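Local coordinates for protein acinetobacter secreted protease CpaA (Acinetobacter nosocomialis M2, PDB 6O38) that is a secreted zinc metalloprotease, held here by its chaperone CpaB, and probably cleaves protein or glycoprotein substrates after export through the type II secretion pathway, at residues G471-N476 and R497-H502; L504-N509 and I555-V560. All coordinates share one frame; numbering follows the deposited sequence.

Both interactions are buried and belong to the same zinc site, but they hold different parts of it. Interaction 1 sets the strand 471-473 and the loop after it against helix 496-504, which supplies two zinc-binding histidines and the glutamate between them; its chemistry is largely polar, with a carboxylate and a backbone hydrogen bond. Interaction 2 takes up the chain where that helix ends. The loop carrying the third histidine rests on the start of helix 557-569 through a leucine, an alanine and a valine, with no hydrogen bond across the two segments. The two contacts meet at the zinc, at a probable hydrogen bond from Leu-506 N to Gly-501 O, and where Ile-475 packs on Tyr-507.

Interaction 1. Residues G471-N476 and R497-H502; sequences GWAWIN and RHEVGH. With ZN (zinc ion), chain M.
Glu-499 and His-502, one turn apart on helix 496-504, both meet Ala-473 on the strand 471-473. The polar part of the contact is led by the Glu-499 carboxylate. Its chain is bent at chi2 (-54°), which brings the acid alongside the strand backbone instead of stretching past it: OE1 lies 3.5 Å from Gly-471 CA, and OE2 lies over the Trp-472 and Ala-473 peptide, close to their N atoms but too poorly angled to count as hydrogen-bonded. Further along, the strand gives way to a loop, and Asn-476 N donates to His-502 O (3.0 Å, 156° at the hydrogen). The same oxygen also receives a CA-H...O contact from Ile-475.

Apolar packing lies between these polar points. Ala-473 CB sits 3.9 Å from His-502 CB, and Ile-475 lays CG1 and CD1 obliquely against the imidazole, CD1 being 3.6 Å from His-502 ND1. On the side turned from the helix, Trp-472 of the strand and Trp-474 of the loop pack on helix 433-439, and the Trp-474 ring also meets His-175 of the CpaB chain.

The helix also carries zinc ligands on the side next to this contact: His-498 NE2 and His-502 NE2 bind the metal at 2.2 and 2.1 Å. With CG anti to the backbone N (chi1 179°), the His-498 ring is directed to the zinc, and the NE2-zinc bond and a hydrogen bond from ND1 to Ala-526 O together restrain it. His-508 is the third histidine ligand, and a chaperone carboxylate, Asp-170 of the CpaB chain, takes up coordination positions through both its oxygens. The HExxH helix, facing a strand that pairs antiparallel with 483-487, is the arrangement expected of a metzincin-type active site; Glu-499 stands at the general-base position of HExxH metalloproteases, probably with that role.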
ATOM      1  N   GLY A 471      -6.074  -1.958  22.784  1.00 66.50           N
ATOM      2  CA  GLY A 471      -5.835  -3.334  22.385  1.00 64.99           C
ATOM      3  C   GLY A 471      -5.080  -4.096  23.451  1.00 65.43           C
ATOM      4  O   GLY A 471      -4.275  -3.532  24.195  1.00 66.33           O
ATOM      5  N   TRP A 472      -5.353  -5.399  23.522  1.00 62.51           N
ATOM      6  CA  TRP A 472      -4.683  -6.264  24.482  1.00 62.97           C
ATOM      7  C   TRP A 472      -4.521  -7.656  23.889  1.00 61.51           C
ATOM      8  O   TRP A 472      -5.420  -8.156  23.207  1.00 60.81           O
ATOM      9  CB  TRP A 472      -5.458  -6.345  25.803  1.00 64.95           C
ATOM     10  CG  TRP A 472      -5.512  -5.046  26.545  1.00 66.64           C
ATOM     11  CD1 TRP A 472      -6.550  -4.161  26.573  1.00 67.68           C
ATOM     12  CD2 TRP A 472      -4.476  -4.475  27.353  1.00 67.61           C
ATOM     13  NE1 TRP A 472      -6.228  -3.080  27.358  1.00 69.25           N
ATOM     14  CE2 TRP A 472      -4.960  -3.248  27.847  1.00 69.22           C
ATOM     15  CE3 TRP A 472      -3.187  -4.884  27.710  1.00 67.39           C
ATOM     16  CZ2 TRP A 472      -4.202  -2.426  28.678  1.00 70.57           C
ATOM     17  CZ3 TRP A 472      -2.437  -4.068  28.536  1.00 68.72           C
ATOM     18  CH2 TRP A 472      -2.946  -2.853  29.012  1.00 70.28           C
ATOM     19  N   ALA A 473      -3.372  -8.277  24.164  1.00 59.01           N
ATOM     20  CA  ALA A 473      -3.086  -9.634  23.715  1.00 57.88           C
ATOM     21  C   ALA A 473      -1.864 -10.196  24.433  1.00 58.30           C
ATOM     22  O   ALA A 473      -0.843  -9.512  24.554  1.00 58.42           O
ATOM     23  CB  ALA A 473      -2.867  -9.674  22.200  1.00 55.94           C
ATOM     24  N   TRP A 474      -1.961 -11.432  24.915  1.00 58.61           N
ATOM     25  CA  TRP A 474      -0.823 -12.079  25.553  1.00 59.50           C
ATOM     26  C   TRP A 474       0.277 -12.353  24.534  1.00 58.63           C
ATOM     27  O   TRP A 474       0.013 -12.805  23.416  1.00 57.52           O
ATOM     28  CB  TRP A 474      -1.262 -13.383  26.221  1.00 60.45           C
ATOM     29  CG  TRP A 474      -2.352 -13.197  27.231  1.00 61.33           C
ATOM     30  CD1 TRP A 474      -3.682 -13.441  27.054  1.00 61.05           C
ATOM     31  CD2 TRP A 474      -2.205 -12.738  28.581  1.00 62.76           C
ATOM     32  NE1 TRP A 474      -4.374 -13.154  28.206  1.00 62.28           N
ATOM     33  CE2 TRP A 474      -3.490 -12.722  29.160  1.00 63.33           C
ATOM     34  CE3 TRP A 474      -1.111 -12.338  29.356  1.00 63.67           C
ATOM     35  CZ2 TRP A 474      -3.712 -12.320  30.476  1.00 64.78           C
ATOM     36  CZ3 TRP A 474      -1.334 -11.938  30.662  1.00 65.08           C
ATOM     37  CH2 TRP A 474      -2.624 -11.934  31.208  1.00 65.62           C
ATOM     38  N   ILE A 475       1.518 -12.078  24.927  1.00 55.99           N
ATOM     39  CA  ILE A 475       2.671 -12.238  24.049  1.00 54.72           C
ATOM     40  C   ILE A 475       3.173 -13.672  24.139  1.00 55.39           C
ATOM     41  O   ILE A 475       3.358 -14.206  25.240  1.00 56.84           O
ATOM     42  CB  ILE A 475       3.782 -11.239  24.412  1.00 55.23           C
ATOM     43  CG1 ILE A 475       3.255  -9.806  24.322  1.00 55.36           C
ATOM     44  CG2 ILE A 475       4.985 -11.430  23.501  1.00 54.26           C
ATOM     45  CD1 ILE A 475       4.336  -8.750  24.365  1.00 55.55           C
ATOM     46  N   ASN A 476       3.395 -14.295  22.979  1.00 52.97           N
ATOM     47  CA  ASN A 476       3.892 -15.669  22.887  1.00 53.74           C
ATOM     48  C   ASN A 476       2.961 -16.619  23.644  1.00 54.78           C
ATOM     49  O   ASN A 476       3.361 -17.347  24.554  1.00 56.30           O
ATOM     50  CB  ASN A 476       5.334 -15.768  23.398  1.00 54.81           C
ATOM     51  CG  ASN A 476       6.004 -17.071  23.011  1.00 55.50           C
ATOM     52  OD1 ASN A 476       5.700 -17.654  21.971  1.00 54.79           O
ATOM     53  ND2 ASN A 476       6.923 -17.537  23.850  1.00 57.10           N
ATOM     54  N   ARG A 497      -4.320  -7.488  13.332  1.00 49.18           N
ATOM     55  CA  ARG A 497      -3.009  -7.969  12.913  1.00 48.57           C
ATOM     56  C   ARG A 497      -1.918  -7.562  13.891  1.00 49.13           C
ATOM     57  O   ARG A 497      -0.858  -8.198  13.921  1.00 48.90           O
ATOM     58  CB  ARG A 497      -2.673  -7.455  11.511  1.00 47.69           C
ATOM     59  CG  ARG A 497      -2.407  -5.960  11.430  1.00 47.84           C
ATOM     60  CD  ARG A 497      -1.894  -5.577  10.052  1.00 47.03           C
ATOM     61  NE  ARG A 497      -1.652  -4.143   9.925  1.00 47.30           N
ATOM     62  CZ  ARG A 497      -1.339  -3.538   8.784  1.00 46.84           C
ATOM     63  NH1 ARG A 497      -1.232  -4.244   7.667  1.00 46.07           N
ATOM     64  NH2 ARG A 497      -1.136  -2.228   8.758  1.00 47.27           N
ATOM     65  N   HIS A 498      -2.157  -6.526  14.695  1.00 51.49           N
ATOM     66  CA  HIS A 498      -1.203  -6.131  15.724  1.00 52.10           C
ATOM     67  C   HIS A 498      -1.317  -7.026  16.952  1.00 52.93           C
ATOM     68  O   HIS A 498      -0.305  -7.503  17.478  1.00 53.22           O
ATOM     69  CB  HIS A 498      -1.418  -4.663  16.101  1.00 52.79           C
ATOM     70  CG  HIS A 498      -0.488  -4.169  17.164  1.00 53.61           C
ATOM     71  ND1 HIS A 498       0.751  -3.635  16.881  1.00 53.37           N
ATOM     72  CD2 HIS A 498      -0.619  -4.119  18.511  1.00 54.79           C
ATOM     73  CE1 HIS A 498       1.344  -3.281  18.008  1.00 54.29           C
ATOM     74  NE2 HIS A 498       0.533  -3.564  19.011  1.00 55.17           N
ATOM     75  N   GLU A 499      -2.543  -7.266  17.419  1.00 52.86           N
ATOM     76  CA  GLU A 499      -2.733  -8.110  18.594  1.00 53.81           C
ATOM     77  C   GLU A 499      -2.391  -9.565  18.293  1.00 53.46           C
ATOM     78  O   GLU A 499      -1.816 -10.259  19.140  1.00 54.20           O
ATOM     79  CB  GLU A 499      -4.168  -7.984  19.105  1.00 54.46           C
ATOM     80  CG  GLU A 499      -4.582  -6.560  19.452  1.00 55.15           C
ATOM     81  CD  GLU A 499      -3.637  -5.886  20.435  1.00 56.09           C
ATOM     82  OE1 GLU A 499      -3.407  -4.666  20.300  1.00 56.12           O
ATOM     83  OE2 GLU A 499      -3.112  -6.575  21.336  1.00 56.90           O
ATOM     84  N   VAL A 500      -2.743 -10.047  17.098  1.00 51.30           N
ATOM     85  CA  VAL A 500      -2.381 -11.409  16.714  1.00 51.09           C
ATOM     86  C   VAL A 500      -0.867 -11.549  16.618  1.00 50.91           C
ATOM     87  O   VAL A 500      -0.300 -12.594  16.961  1.00 51.35           O
ATOM     88  CB  VAL A 500      -3.078 -11.792  15.393  1.00 50.16           C
ATOM     89  CG1 VAL A 500      -2.503 -13.085  14.829  1.00 49.73           C
ATOM     90  CG2 VAL A 500      -4.578 -11.927  15.607  1.00 50.56           C
ATOM     91  N   GLY A 501      -0.189 -10.493  16.162  1.00 49.61           N
ATOM     92  CA  GLY A 501       1.266 -10.491  16.188  1.00 49.51           C
ATOM     93  C   GLY A 501       1.823 -10.721  17.578  1.00 50.85           C
ATOM     94  O   GLY A 501       2.788 -11.468  17.756  1.00 51.22           O
ATOM     95  N   HIS A 502       1.225 -10.077  18.584  1.00 50.00           N
ATOM     96  CA  HIS A 502       1.615 -10.334  19.968  1.00 51.43           C
ATOM     97  C   HIS A 502       1.389 -11.796  20.333  1.00 52.13           C
ATOM     98  O   HIS A 502       2.264 -12.446  20.915  1.00 53.02           O
ATOM     99  CB  HIS A 502       0.840  -9.416  20.914  1.00 52.61           C
ATOM    100  CG  HIS A 502       1.387  -8.025  20.996  1.00 52.98           C
ATOM    101  ND1 HIS A 502       2.682  -7.757  21.382  1.00 53.28           N
ATOM    102  CD2 HIS A 502       0.812  -6.824  20.749  1.00 53.23           C
ATOM    103  CE1 HIS A 502       2.883  -6.451  21.366  1.00 53.65           C
ATOM    104  NE2 HIS A 502       1.764  -5.863  20.984  1.00 53.65           N
TER
HETATM  105 ZN    ZN M 601       1.072  -3.898  21.149  1.00 55.35          ZN

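Interaction 2. Residues L504-N509 and I555-V560; sequences LGLYHN and IDAVSV. With ZN (zinc ion), chain M.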
ATOM      1  N   LEU A 504       1.446 -14.283  18.441  1.00 49.23           N
ATOM      2  CA  LEU A 504       2.434 -15.097  17.747  1.00 48.99           C
ATOM      3  C   LEU A 504       3.820 -15.003  18.372  1.00 49.90           C
ATOM      4  O   LEU A 504       4.688 -15.813  18.031  1.00 50.26           O
ATOM      5  CB  LEU A 504       2.500 -14.692  16.273  1.00 47.35           C
ATOM      6  CG  LEU A 504       1.315 -15.125  15.408  1.00 46.63           C
ATOM      7  CD1 LEU A 504       1.344 -14.428  14.058  1.00 45.15           C
ATOM      8  CD2 LEU A 504       1.317 -16.633  15.226  1.00 47.13           C
ATOM      9  N   GLY A 505       4.046 -14.048  19.261  1.00 49.83           N
ATOM     10  CA  GLY A 505       5.302 -13.914  19.958  1.00 50.72           C
ATOM     11  C   GLY A 505       6.103 -12.665  19.642  1.00 49.90           C
ATOM     12  O   GLY A 505       7.320 -12.666  19.861  1.00 50.39           O
ATOM     13  N   LEU A 506       5.466 -11.611  19.143  1.00 50.28           N
ATOM     14  CA  LEU A 506       6.163 -10.418  18.689  1.00 49.58           C
ATOM     15  C   LEU A 506       6.049  -9.300  19.719  1.00 50.96           C
ATOM     16  O   LEU A 506       5.066  -9.203  20.458  1.00 51.97           O
ATOM     17  CB  LEU A 506       5.609  -9.946  17.345  1.00 48.07           C
ATOM     18  CG  LEU A 506       5.678 -10.971  16.214  1.00 47.01           C
ATOM     19  CD1 LEU A 506       5.147 -10.381  14.919  1.00 45.63           C
ATOM     20  CD2 LEU A 506       7.100 -11.477  16.037  1.00 46.94           C
ATOM     21  N   TYR A 507       7.073  -8.454  19.756  1.00 51.37           N
ATOM     22  CA  TYR A 507       7.128  -7.305  20.645  1.00 52.23           C
ATOM     23  C   TYR A 507       7.173  -6.026  19.819  1.00 51.54           C
ATOM     24  O   TYR A 507       7.335  -6.051  18.596  1.00 50.03           O
ATOM     25  CB  TYR A 507       8.348  -7.387  21.573  1.00 53.38           C
ATOM     26  CG  TYR A 507       8.367  -8.605  22.470  1.00 54.60           C
ATOM     27  CD1 TYR A 507       8.813  -9.833  21.996  1.00 54.42           C
ATOM     28  CD2 TYR A 507       7.944  -8.527  23.790  1.00 56.06           C
ATOM     29  CE1 TYR A 507       8.833 -10.949  22.811  1.00 55.76           C
ATOM     30  CE2 TYR A 507       7.962  -9.639  24.612  1.00 57.25           C
ATOM     31  CZ  TYR A 507       8.408 -10.846  24.118  1.00 57.18           C
ATOM     32  OH  TYR A 507       8.426 -11.955  24.933  1.00 58.65           O
ATOM     33  N   HIS A 508       7.022  -4.894  20.502  1.00 54.71           N
ATOM     34  CA  HIS A 508       7.074  -3.607  19.826  1.00 54.12           C
ATOM     35  C   HIS A 508       8.507  -3.276  19.416  1.00 53.72           C
ATOM     36  O   HIS A 508       9.475  -3.908  19.850  1.00 54.12           O
ATOM     37  CB  HIS A 508       6.513  -2.503  20.721  1.00 55.24           C
ATOM     38  CG  HIS A 508       5.033  -2.581  20.925  1.00 55.49           C
ATOM     39  ND1 HIS A 508       4.408  -2.085  22.049  1.00 56.78           N
ATOM     40  CD2 HIS A 508       4.052  -3.092  20.143  1.00 54.65           C
ATOM     41  CE1 HIS A 508       3.107  -2.291  21.953  1.00 56.71           C
ATOM     42  NE2 HIS A 508       2.865  -2.900  20.806  1.00 55.45           N
ATOM     43  N   ASN A 509       8.631  -2.271  18.550  1.00 52.01           N
ATOM     44  CA  ASN A 509       9.943  -1.800  18.128  1.00 51.65           C
ATOM     45  C   ASN A 509      10.754  -1.333  19.331  1.00 53.07           C
ATOM     46  O   ASN A 509      10.215  -0.798  20.305  1.00 54.25           O
ATOM     47  CB  ASN A 509       9.798  -0.665  17.114  1.00 50.92           C
ATOM     48  CG  ASN A 509       8.942   0.474  17.633  1.00 51.85           C
ATOM     49  OD1 ASN A 509       7.725   0.342  17.767  1.00 52.02           O
ATOM     50  ND2 ASN A 509       9.575   1.605  17.926  1.00 52.55           N
ATOM     51  N   ILE A 555      16.140  -7.669  14.219  1.00 50.59           N
ATOM     52  CA  ILE A 555      14.743  -7.302  13.990  1.00 48.73           C
ATOM     53  C   ILE A 555      14.226  -8.208  12.880  1.00 47.73           C
ATOM     54  O   ILE A 555      14.424  -7.926  11.693  1.00 46.88           O
ATOM     55  CB  ILE A 555      14.574  -5.824  13.621  1.00 48.00           C
ATOM     56  CG1 ILE A 555      15.178  -4.926  14.704  1.00 50.94           C
ATOM     57  CG2 ILE A 555      13.103  -5.490  13.418  1.00 46.03           C
ATOM     58  CD1 ILE A 555      15.222  -3.460  14.328  1.00 51.62           C
ATOM     59  N   ASP A 556      13.562  -9.303  13.262  1.00 46.50           N
ATOM     60  CA  ASP A 556      13.026 -10.265  12.294  1.00 45.82           C
ATOM     61  C   ASP A 556      11.762 -10.877  12.906  1.00 45.67           C
ATOM     62  O   ASP A 556      11.827 -11.871  13.631  1.00 47.47           O
ATOM     63  CB  ASP A 556      14.060 -11.328  11.950  1.00 47.78           C
ATOM     64  CG  ASP A 556      13.669 -12.160  10.744  1.00 47.71           C
ATOM     65  OD1 ASP A 556      12.541 -11.990  10.232  1.00 46.12           O
ATOM     66  OD2 ASP A 556      14.496 -12.986  10.303  1.00 49.61           O
ATOM     67  N   ALA A 557      10.613 -10.276  12.590  1.00 43.41           N
ATOM     68  CA  ALA A 557       9.350 -10.790  13.109  1.00 43.09           C
ATOM     69  C   ALA A 557       8.923 -12.059  12.380  1.00 43.16           C
ATOM     70  O   ALA A 557       8.363 -12.974  12.995  1.00 44.22           O
ATOM     71  CB  ALA A 557       8.261  -9.723  13.005  1.00 41.84           C
ATOM     72  N   VAL A 558       9.171 -12.127  11.070  1.00 41.62           N
ATOM     73  CA  VAL A 558       8.710 -13.263  10.276  1.00 41.96           C
ATOM     74  C   VAL A 558       9.381 -14.552  10.738  1.00 44.98           C
ATOM     75  O   VAL A 558       8.764 -15.625  10.736  1.00 46.03           O
ATOM     76  CB  VAL A 558       8.956 -12.997   8.779  1.00 40.78           C
ATOM     77  CG1 VAL A 558       8.573 -14.209   7.944  1.00 41.57           C
ATOM     78  CG2 VAL A 558       8.176 -11.769   8.327  1.00 38.28           C
ATOM     79  N   SER A 559      10.647 -14.468  11.157  1.00 40.93           N
ATOM     80  CA  SER A 559      11.347 -15.664  11.613  1.00 43.96           C
ATOM     81  C   SER A 559      10.739 -16.221  12.894  1.00 45.39           C
ATOM     82  O   SER A 559      10.727 -17.441  13.092  1.00 48.08           O
ATOM     83  CB  SER A 559      12.830 -15.359  11.822  1.00 44.87           C
ATOM     84  OG  SER A 559      13.023 -14.512  12.941  1.00 44.87           O
ATOM     85  N   VAL A 560      10.228 -15.354  13.767  1.00 44.02           N
ATOM     86  CA  VAL A 560       9.584 -15.825  14.989  1.00 45.16           C
ATOM     87  C   VAL A 560       8.183 -16.346  14.693  1.00 43.81           C
ATOM     88  O   VAL A 560       7.750 -17.351  15.270  1.00 45.04           O
ATOM     89  CB  VAL A 560       9.570 -14.702  16.043  1.00 44.45           C
ATOM     90  CG1 VAL A 560       8.722 -15.100  17.242  1.00 45.23           C
ATOM     91  CG2 VAL A 560      10.989 -14.377  16.481  1.00 45.86           C
TER
HETATM   92 ZN    ZN M 601       1.072  -3.898  21.149  1.00 55.35          ZN
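Leu-506 presents its forked end to Ala-557 and Val-560 in the stretch that completes the extended zinc-binding motif HExxHxxGxxH of metzincins, here running from His-498 to His-508. Gly-505, the glycine of that motif, closes helix 496-504 in a Schellman motif; its positive phi (114°) turns the chain out of the helix and toward the third histidine.

With chi1 at -58°, Leu-506 holds CG beside its backbone N, and both methyls reach the helix start: CD1 and CD2 each lie 3.7 Å from Ala-557 CB, so the fork straddles that small methyl. CD2 also touches Ala-557 O, and it meets Val-560 CB more loosely, at 4.1 Å. Val-560, one turn further along, directs CG1 at the Gly-505 backbone, 3.8 Å from its O, and thereby packs against the turn as well as the leucine. No hydrogen bond joins the two segments, although Asn-564 further along the second helix donates to Leu-504 O.

Helix 557-569 starts with Asp-556 as N-cap. OD1 accepts from Ser-559 N at 3.3 Å, from above the carboxylate plane, and Ser-559 OG also donates, to Asp-556 O (3.0 Å), from above the carbonyl plane. Beyond the packed leucine, the chaperone reaches the loop, His-508 N donating to Glu-172 OE2 of the CpaB chain, and His-508 NE2 binds the zinc at 2.1 Å.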